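Local coordinates for RNA-dependent RNA Polymerase (Bombyx mori cytoplasmic polyhedrosis virus, PDB 6TZ0), which catalyses RNA-templated RNA synthesis inside the virus particle, transcribing the double-stranded genome conservatively and probably also making the minus strands during replication, at residues Asp157-Thr162 / Arg773-Lys778; Arg147-Val152 / Thr209-Gly214; Gln886-Val891 / Val1201-Leu1206. All blocks are in the same frame, centred on the assembly; numbering follows the deposited sequence.

Overall arrangement
Near the N terminus, helix 145-160 carries the first partner of two contacts. Contact 2 closes a short loop of 56 residues and pairs 147-152 with helix 206-218, within the N-terminal region. Contact 1 starts further along the same helix at 157-162. It closes a loop of 610 residues on 773-778, at the start of helix 774-786. The two cross along the chain, and their centres lie about 13 Å apart. Contact 3 follows in series and neither nests nor crosses. It joins 886-891 to 1201-1206 within the C-terminal region, its centre about 38 Å from that of contact 1 and 46 Å from that of contact 2.

Contact 1 of 3, residues Asp157-Thr162 / Arg773-Lys778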
# COMPACT_ATOMS: atom_id res chain seq x y z
N ASP A 157 -32.05 24.40 10.25
CA ASP A 157 -32.97 25.46 10.66
C ASP A 157 -33.32 26.38 9.49
O ASP A 157 -34.48 26.75 9.32
CB ASP A 157 -32.38 26.30 11.79
CG ASP A 157 -32.32 25.55 13.09
OD1 ASP A 157 -33.10 24.60 13.27
OD2 ASP A 157 -31.50 25.94 13.95
N VAL A 158 -32.33 26.75 8.69
CA VAL A 158 -32.60 27.66 7.58
C VAL A 158 -33.37 26.95 6.47
O VAL A 158 -34.24 27.55 5.82
CB VAL A 158 -31.28 28.29 7.08
CG1 VAL A 158 -31.48 29.14 5.85
CG2 VAL A 158 -30.73 29.15 8.18
N TRP A 159 -33.12 25.65 6.27
CA TRP A 159 -33.88 24.93 5.25
C TRP A 159 -35.33 24.73 5.66
O TRP A 159 -36.25 25.04 4.89
CB TRP A 159 -33.24 23.57 4.96
CG TRP A 159 -33.87 22.85 3.80
CD1 TRP A 159 -34.91 21.97 3.84
CD2 TRP A 159 -33.47 22.92 2.42
NE1 TRP A 159 -35.21 21.52 2.59
CE2 TRP A 159 -34.33 22.08 1.70
CE3 TRP A 159 -32.48 23.62 1.74
CZ2 TRP A 159 -34.23 21.92 0.32
CZ3 TRP A 159 -32.38 23.46 0.37
CH2 TRP A 159 -33.25 22.62 -0.32
N TYR A 160 -35.58 24.23 6.87
CA TYR A 160 -36.95 23.90 7.24
C TYR A 160 -37.70 25.04 7.91
O TYR A 160 -38.88 24.86 8.25
CB TYR A 160 -36.96 22.67 8.15
CG TYR A 160 -36.69 21.41 7.38
CD1 TYR A 160 -37.72 20.74 6.74
CD2 TYR A 160 -35.40 20.92 7.24
CE1 TYR A 160 -37.49 19.60 6.02
CE2 TYR A 160 -35.16 19.78 6.52
CZ TYR A 160 -36.20 19.12 5.91
OH TYR A 160 -35.96 17.98 5.19
N GLN A 161 -37.05 26.18 8.15
CA GLN A 161 -37.63 27.44 8.65
C GLN A 161 -38.23 27.34 10.05
O GLN A 161 -38.78 28.32 10.56
CB GLN A 161 -38.67 28.02 7.69
CG GLN A 161 -38.13 28.44 6.35
CD GLN A 161 -39.20 29.06 5.48
OE1 GLN A 161 -40.34 29.24 5.90
NE2 GLN A 161 -38.84 29.37 4.24
N THR A 162 -38.15 26.17 10.69
CA THR A 162 -38.68 25.95 12.02
C THR A 162 -37.61 25.28 12.85
O THR A 162 -36.60 24.81 12.32
CB THR A 162 -39.94 25.06 12.04
OG1 THR A 162 -39.59 23.75 11.58
CG2 THR A 162 -41.04 25.63 11.16
N ARG A 773 -30.95 14.86 -2.85
CA ARG A 773 -31.28 16.28 -2.94
C ARG A 773 -30.00 17.09 -2.85
O ARG A 773 -29.50 17.36 -1.75
CB ARG A 773 -32.28 16.70 -1.86
CG ARG A 773 -32.75 18.13 -2.01
CD ARG A 773 -33.82 18.54 -1.01
NE ARG A 773 -33.35 18.58 0.37
CZ ARG A 773 -33.88 17.88 1.36
NH1 ARG A 773 -34.91 17.08 1.13
NH2 ARG A 773 -33.40 17.99 2.59
N PRO A 774 -29.43 17.50 -3.99
CA PRO A 774 -28.15 18.24 -3.96
C PRO A 774 -28.26 19.68 -3.47
O PRO A 774 -27.23 20.26 -3.10
CB PRO A 774 -27.69 18.19 -5.42
CG PRO A 774 -28.41 17.04 -6.01
CD PRO A 774 -29.74 17.01 -5.34
N GLU A 775 -29.45 20.27 -3.45
CA GLU A 775 -29.59 21.66 -3.05
C GLU A 775 -29.41 21.84 -1.55
O GLU A 775 -28.77 22.80 -1.10
CB GLU A 775 -30.95 22.19 -3.51
CG GLU A 775 -31.21 23.64 -3.18
CD GLU A 775 -30.30 24.60 -3.93
OE1 GLU A 775 -29.88 24.26 -5.06
OE2 GLU A 775 -30.01 25.68 -3.38
N GLY A 776 -29.96 20.92 -0.75
CA GLY A 776 -29.71 20.94 0.68
C GLY A 776 -28.27 20.65 1.02
O GLY A 776 -27.74 21.17 2.00
N LEU A 777 -27.60 19.86 0.19
CA LEU A 777 -26.17 19.65 0.33
C LEU A 777 -25.38 20.92 -0.00
O LEU A 777 -24.34 21.19 0.61
CB LEU A 777 -25.77 18.47 -0.55
CG LEU A 777 -24.36 17.91 -0.63
CD1 LEU A 777 -24.45 16.42 -0.69
CD2 LEU A 777 -23.77 18.39 -1.91
N LYS A 778 -25.89 21.73 -0.94
CA LYS A 778 -25.26 23.03 -1.19
C LYS A 778 -25.43 23.97 -0.00
O LYS A 778 -24.49 24.69 0.36
CB LYS A 778 -25.83 23.67 -2.46
CG LYS A 778 -25.08 24.93 -2.88
CD LYS A 778 -25.42 25.37 -4.30
CE LYS A 778 -26.71 26.16 -4.39
NZ LYS A 778 -26.51 27.54 -3.88
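Trp159 packs its six-membered ring against the backbone of Gly776. Gly776 CA lies 4.1 Å from the ring centroid, 27° off the normal, which is a CH-pi contact. At the ring edge, in its plane, Glu775 CG comes to 3.7 Å from Trp159 CH2. With CG anti to its backbone N (chi1 -173°), Trp159 reaches straight across to this helix start. The contact joins the C-terminal end of helix 145-160, in the N-terminal region, to the first turn of helix 774-786. The first of these helices stops here, where Gln161 takes a positive phi. Arg773 lies on the same side of the ring plane as Gly776, with Arg773 NE 3.5 Å from Trp159 CZ2. Its guanidinium plane is 19° from the indole plane, with Trp159 NE1 over one face. The indole against Gly776, Glu775 CG and Arg773 is the tight part. The loose margin is at Tyr160, whose OH is 3.6 Å from Arg773 NH2, with the phenol ring steeply turned to the guanidinium. No hydrogen bond crosses between the segments. Arg16 adds a cation-pi contact to Trp159, and Tyr160 also leans on Ile217 and Met218 of helix 206-218.

Contact 2 of 3, residues Arg147-Val152 / Thr209-Gly214; sequences RELCAV and TCCQVG
Cys211 puts its side chain against the backbone of helix 145-160, between Glu148, Leu149 and Val152. Its CA is 5.8 Å from Leu149 CA, the nearest CA pair across the two segments. The side chain starts at Cys211 CB, which meets the methyl Val152 CG2 at 4.0 Å. One bond further, the sulfur turns beside its own backbone N, anti to the carbonyl carbon (chi1 -73°). This brings Cys211 SG onto the opposite main chain, 3.7 Å from Leu149 CA. Leu149 N and the carbonyl carbon of Glu148 lie close by. The same sulfur also touches two side chains, at Val152 CG2 and Leu149 CD1. It therefore has contacts with three residues on the facing side of helix 145-160.

Two further contacts complete the interface. Leu149 CD1 reaches Cys210 CB at 4.0 Å. The second methyl of Val152 serves another place than the first: Val152 CG1 rests 3.7 Å from Gly214 CA, where no side chain intervenes. Thus the two branches of one valine bridge successive turns of the partner helix. All six touching residues are buried, and the contact is apolar, with no hydrogen bond between the segments. Around it, Trp742 covers Glu148 and Val152, and Met231 of helix 224-237 packs on Cys210.

The axes of segments 147-152 and 209-214 approach to 9.4 Å and run nearly parallel, at 23°. Arg147 extends on the side of its helix remote from 209-214, and is part of an ATP-binding site of this polymerase; no ATP is bound to this chain here. The arrangement is that of a buried, near-parallel helix pair in the N-terminal region, one helix of which supplies an ATP-binding residue.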
# COMPACT_ATOMS: atom_id res chain seq x y z
N ARG A 147 -18.61 23.33 16.57
CA ARG A 147 -18.82 24.20 15.43
C ARG A 147 -19.40 23.44 14.24
O ARG A 147 -20.24 23.97 13.51
CB ARG A 147 -17.51 24.88 15.05
CG ARG A 147 -17.01 25.82 16.10
CD ARG A 147 -15.71 26.45 15.70
NE ARG A 147 -15.20 27.32 16.75
CZ ARG A 147 -14.03 27.93 16.71
NH1 ARG A 147 -13.65 28.70 17.72
NH2 ARG A 147 -13.24 27.78 15.66
N GLU A 148 -18.97 22.19 14.06
CA GLU A 148 -19.53 21.36 13.00
C GLU A 148 -20.98 21.00 13.29
O GLU A 148 -21.83 21.00 12.38
CB GLU A 148 -18.67 20.11 12.82
CG GLU A 148 -17.26 20.43 12.35
CD GLU A 148 -16.43 19.19 12.13
OE1 GLU A 148 -16.91 18.08 12.44
OE2 GLU A 148 -15.29 19.32 11.64
N LEU A 149 -21.30 20.71 14.56
CA LEU A 149 -22.69 20.47 14.93
C LEU A 149 -23.53 21.74 14.78
O LEU A 149 -24.70 21.66 14.36
CB LEU A 149 -22.76 19.92 16.36
CG LEU A 149 -24.14 19.48 16.84
CD1 LEU A 149 -24.66 18.34 15.98
CD2 LEU A 149 -24.11 19.06 18.29
N CYS A 150 -22.95 22.91 15.07
CA CYS A 150 -23.64 24.17 14.83
C CYS A 150 -23.90 24.40 13.35
O CYS A 150 -24.95 24.93 12.98
CB CYS A 150 -22.83 25.35 15.40
SG CYS A 150 -22.88 25.54 17.18
N ALA A 151 -22.97 23.98 12.49
CA ALA A 151 -23.17 24.11 11.05
C ALA A 151 -24.32 23.23 10.56
O ALA A 151 -25.17 23.69 9.78
CB ALA A 151 -21.89 23.77 10.30
N VAL A 152 -24.39 21.99 11.05
CA VAL A 152 -25.47 21.08 10.66
C VAL A 152 -26.82 21.59 11.14
O VAL A 152 -27.80 21.63 10.37
CB VAL A 152 -25.19 19.65 11.18
CG1 VAL A 152 -26.35 18.73 10.89
CG2 VAL A 152 -23.95 19.11 10.54
N THR A 209 -22.03 11.56 14.97
CA THR A 209 -23.19 10.78 14.55
C THR A 209 -24.38 11.68 14.22
O THR A 209 -25.05 11.47 13.20
CB THR A 209 -23.56 9.78 15.64
OG1 THR A 209 -22.41 8.97 15.94
CG2 THR A 209 -24.68 8.88 15.19
N CYS A 210 -24.65 12.67 15.07
CA CYS A 210 -25.70 13.65 14.79
C CYS A 210 -25.37 14.49 13.56
O CYS A 210 -26.29 14.84 12.81
CB CYS A 210 -25.91 14.56 16.00
SG CYS A 210 -26.68 13.79 17.43
N CYS A 211 -24.09 14.80 13.33
CA CYS A 211 -23.70 15.51 12.11
C CYS A 211 -23.98 14.67 10.87
O CYS A 211 -24.45 15.19 9.85
CB CYS A 211 -22.23 15.90 12.17
SG CYS A 211 -21.82 17.24 13.29
N GLN A 212 -23.74 13.36 10.94
CA GLN A 212 -24.02 12.50 9.79
C GLN A 212 -25.51 12.33 9.56
O GLN A 212 -25.96 12.28 8.40
CB GLN A 212 -23.34 11.15 9.97
CG GLN A 212 -23.43 10.27 8.74
CD GLN A 212 -22.67 10.85 7.58
OE1 GLN A 212 -21.56 11.36 7.73
NE2 GLN A 212 -23.26 10.78 6.39
N VAL A 213 -26.30 12.23 10.63
CA VAL A 213 -27.75 12.08 10.46
C VAL A 213 -28.35 13.37 9.90
O VAL A 213 -29.24 13.33 9.03
CB VAL A 213 -28.40 11.63 11.78
CG1 VAL A 213 -29.90 11.64 11.70
CG2 VAL A 213 -27.94 10.23 12.11
N GLY A 214 -27.83 14.52 10.33
CA GLY A 214 -28.28 15.77 9.73
C GLY A 214 -27.84 15.94 8.29
O GLY A 214 -28.56 16.54 7.49

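Contact 3 of 3, residues Gln886-Val891 / Val1201-Leu1206; sequences QQNSMV and VLHPGL
His1203 receives the loop 886-891 on its imidazole, where Asn888, Ser889 and Met890 all come near. The second segment arrives there as a strand. Val1201 bonds through its backbone to Glu1023 of strand 1022-1027, and its side chain touches Ile885, just before the loop. Leu1202 turns to another environment and packs on Tyr1022 and Tyr1168.

Next comes His1203, the buried residue of the contact. Its CG is anti to the backbone N (chi1 -172°), which carries the ring across toward the loop. His1203 NE2 gives a weak hydrogen bond to Ser889 O, 3.2 Å long and clearly bent, with 124° at the hydrogen. Asn888 brings its amide nitrogen to the same end of the ring, with Asn888 ND2 3.7 Å from His1203 NE2. The amide and imidazole planes stand nearly perpendicular, 83° apart. Met890 comes obliquely with an extended chain, so that its methyl reaches furthest: Met890 CE is 3.6 Å from His1203 CE1.

Pro1204 follows, with its CD over one face of the histidine ring. Its CG only grazes the loop, 4.2 Å from Asn888 ND2. At Gly1205 the methionine methyl finds bare backbone, Met890 CE lying 3.8 Å from Gly1205 CA. Leu1206 closes the segment. Its N makes a weak backbone bond to His1203 O in the first helical turn, and its side chain packs on Leu1019.

The loop side is largely exposed, while the histidine is covered by Leu1021 and Ile885. The motif is a strand-to-helix junction: the chain passes from strand 1196-1202 into helix 1204-1211, with His1203 at the N-cap position. In the C-terminal region, this junction meets the connection between helices 881-886 and 894-899.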
# COMPACT_ATOMS: atom_id res chain seq x y z
N GLN A 886 -25.45 47.10 -22.82
CA GLN A 886 -26.35 47.89 -23.65
C GLN A 886 -26.07 49.39 -23.63
O GLN A 886 -26.79 50.14 -24.30
CB GLN A 886 -27.82 47.64 -23.28
CG GLN A 886 -28.31 48.18 -21.95
CD GLN A 886 -28.95 49.55 -22.05
OE1 GLN A 886 -29.51 49.92 -23.08
NE2 GLN A 886 -28.87 50.32 -20.96
N GLN A 887 -25.06 49.87 -22.90
CA GLN A 887 -24.55 51.22 -23.13
C GLN A 887 -23.03 51.26 -23.27
O GLN A 887 -22.43 52.32 -23.09
CB GLN A 887 -25.00 52.20 -22.04
CG GLN A 887 -24.50 51.97 -20.63
CD GLN A 887 -25.57 51.41 -19.73
OE1 GLN A 887 -26.62 50.96 -20.19
NE2 GLN A 887 -25.32 51.43 -18.43
N ASN A 888 -22.41 50.11 -23.58
CA ASN A 888 -21.02 50.02 -24.07
C ASN A 888 -20.02 50.53 -23.04
O ASN A 888 -19.17 51.38 -23.35
CB ASN A 888 -20.86 50.76 -25.41
CG ASN A 888 -19.72 50.22 -26.27
OD1 ASN A 888 -19.61 50.57 -27.44
ND2 ASN A 888 -18.89 49.36 -25.70
N SER A 889 -20.12 50.04 -21.82
CA SER A 889 -19.20 50.40 -20.75
C SER A 889 -18.57 49.15 -20.17
O SER A 889 -18.99 48.03 -20.46
CB SER A 889 -19.92 51.19 -19.65
OG SER A 889 -20.89 50.40 -18.99
N MET A 890 -17.54 49.35 -19.35
CA MET A 890 -16.90 48.27 -18.61
C MET A 890 -16.73 48.61 -17.14
O MET A 890 -15.77 48.13 -16.51
CB MET A 890 -15.55 47.92 -19.23
CG MET A 890 -15.63 47.25 -20.59
SD MET A 890 -14.00 46.83 -21.23
CE MET A 890 -14.42 46.13 -22.82
N VAL A 891 -17.58 49.47 -16.62
CA VAL A 891 -17.43 49.91 -15.26
C VAL A 891 -18.07 48.97 -14.26
O VAL A 891 -19.29 48.75 -14.27
CB VAL A 891 -18.01 51.32 -15.07
CG1 VAL A 891 -18.01 51.70 -13.59
CG2 VAL A 891 -17.22 52.33 -15.89
N VAL A 1201 -26.01 37.24 -26.72
CA VAL A 1201 -25.62 38.60 -27.06
C VAL A 1201 -24.22 38.84 -26.51
O VAL A 1201 -23.85 38.31 -25.46
CB VAL A 1201 -26.63 39.64 -26.52
CG1 VAL A 1201 -27.95 39.49 -27.24
CG2 VAL A 1201 -26.86 39.46 -25.04
N LEU A 1202 -23.43 39.61 -27.25
CA LEU A 1202 -22.04 39.86 -26.91
C LEU A 1202 -21.80 41.36 -26.77
O LEU A 1202 -22.61 42.18 -27.20
CB LEU A 1202 -21.09 39.28 -27.96
CG LEU A 1202 -21.10 37.76 -28.11
CD1 LEU A 1202 -20.17 37.32 -29.21
CD2 LEU A 1202 -20.71 37.09 -26.82
N HIS A 1203 -20.69 41.69 -26.15
CA HIS A 1203 -20.21 43.04 -25.90
C HIS A 1203 -19.24 43.45 -27.01
O HIS A 1203 -18.47 42.62 -27.48
CB HIS A 1203 -19.54 43.11 -24.53
CG HIS A 1203 -19.19 44.49 -24.07
ND1 HIS A 1203 -17.92 45.00 -24.17
CD2 HIS A 1203 -19.94 45.46 -23.51
CE1 HIS A 1203 -17.90 46.23 -23.69
NE2 HIS A 1203 -19.11 46.54 -23.28
N PRO A 1204 -19.31 44.71 -27.47
CA PRO A 1204 -18.39 45.14 -28.54
C PRO A 1204 -16.93 45.14 -28.12
O PRO A 1204 -16.05 44.98 -28.97
CB PRO A 1204 -18.89 46.55 -28.86
CG PRO A 1204 -20.31 46.55 -28.45
CD PRO A 1204 -20.38 45.69 -27.23
N GLY A 1205 -16.66 45.32 -26.83
CA GLY A 1205 -15.32 45.12 -26.32
C GLY A 1205 -14.85 43.68 -26.39
O GLY A 1205 -13.66 43.43 -26.59
N LEU A 1206 -15.77 42.73 -26.26
CA LEU A 1206 -15.41 41.32 -26.43
C LEU A 1206 -15.03 41.03 -27.88
O LEU A 1206 -14.04 40.33 -28.13
CB LEU A 1206 -16.56 40.42 -25.97
CG LEU A 1206 -16.39 38.91 -25.78
CD1 LEU A 1206 -17.34 38.47 -24.70
CD2 LEU A 1206 -16.66 38.09 -27.03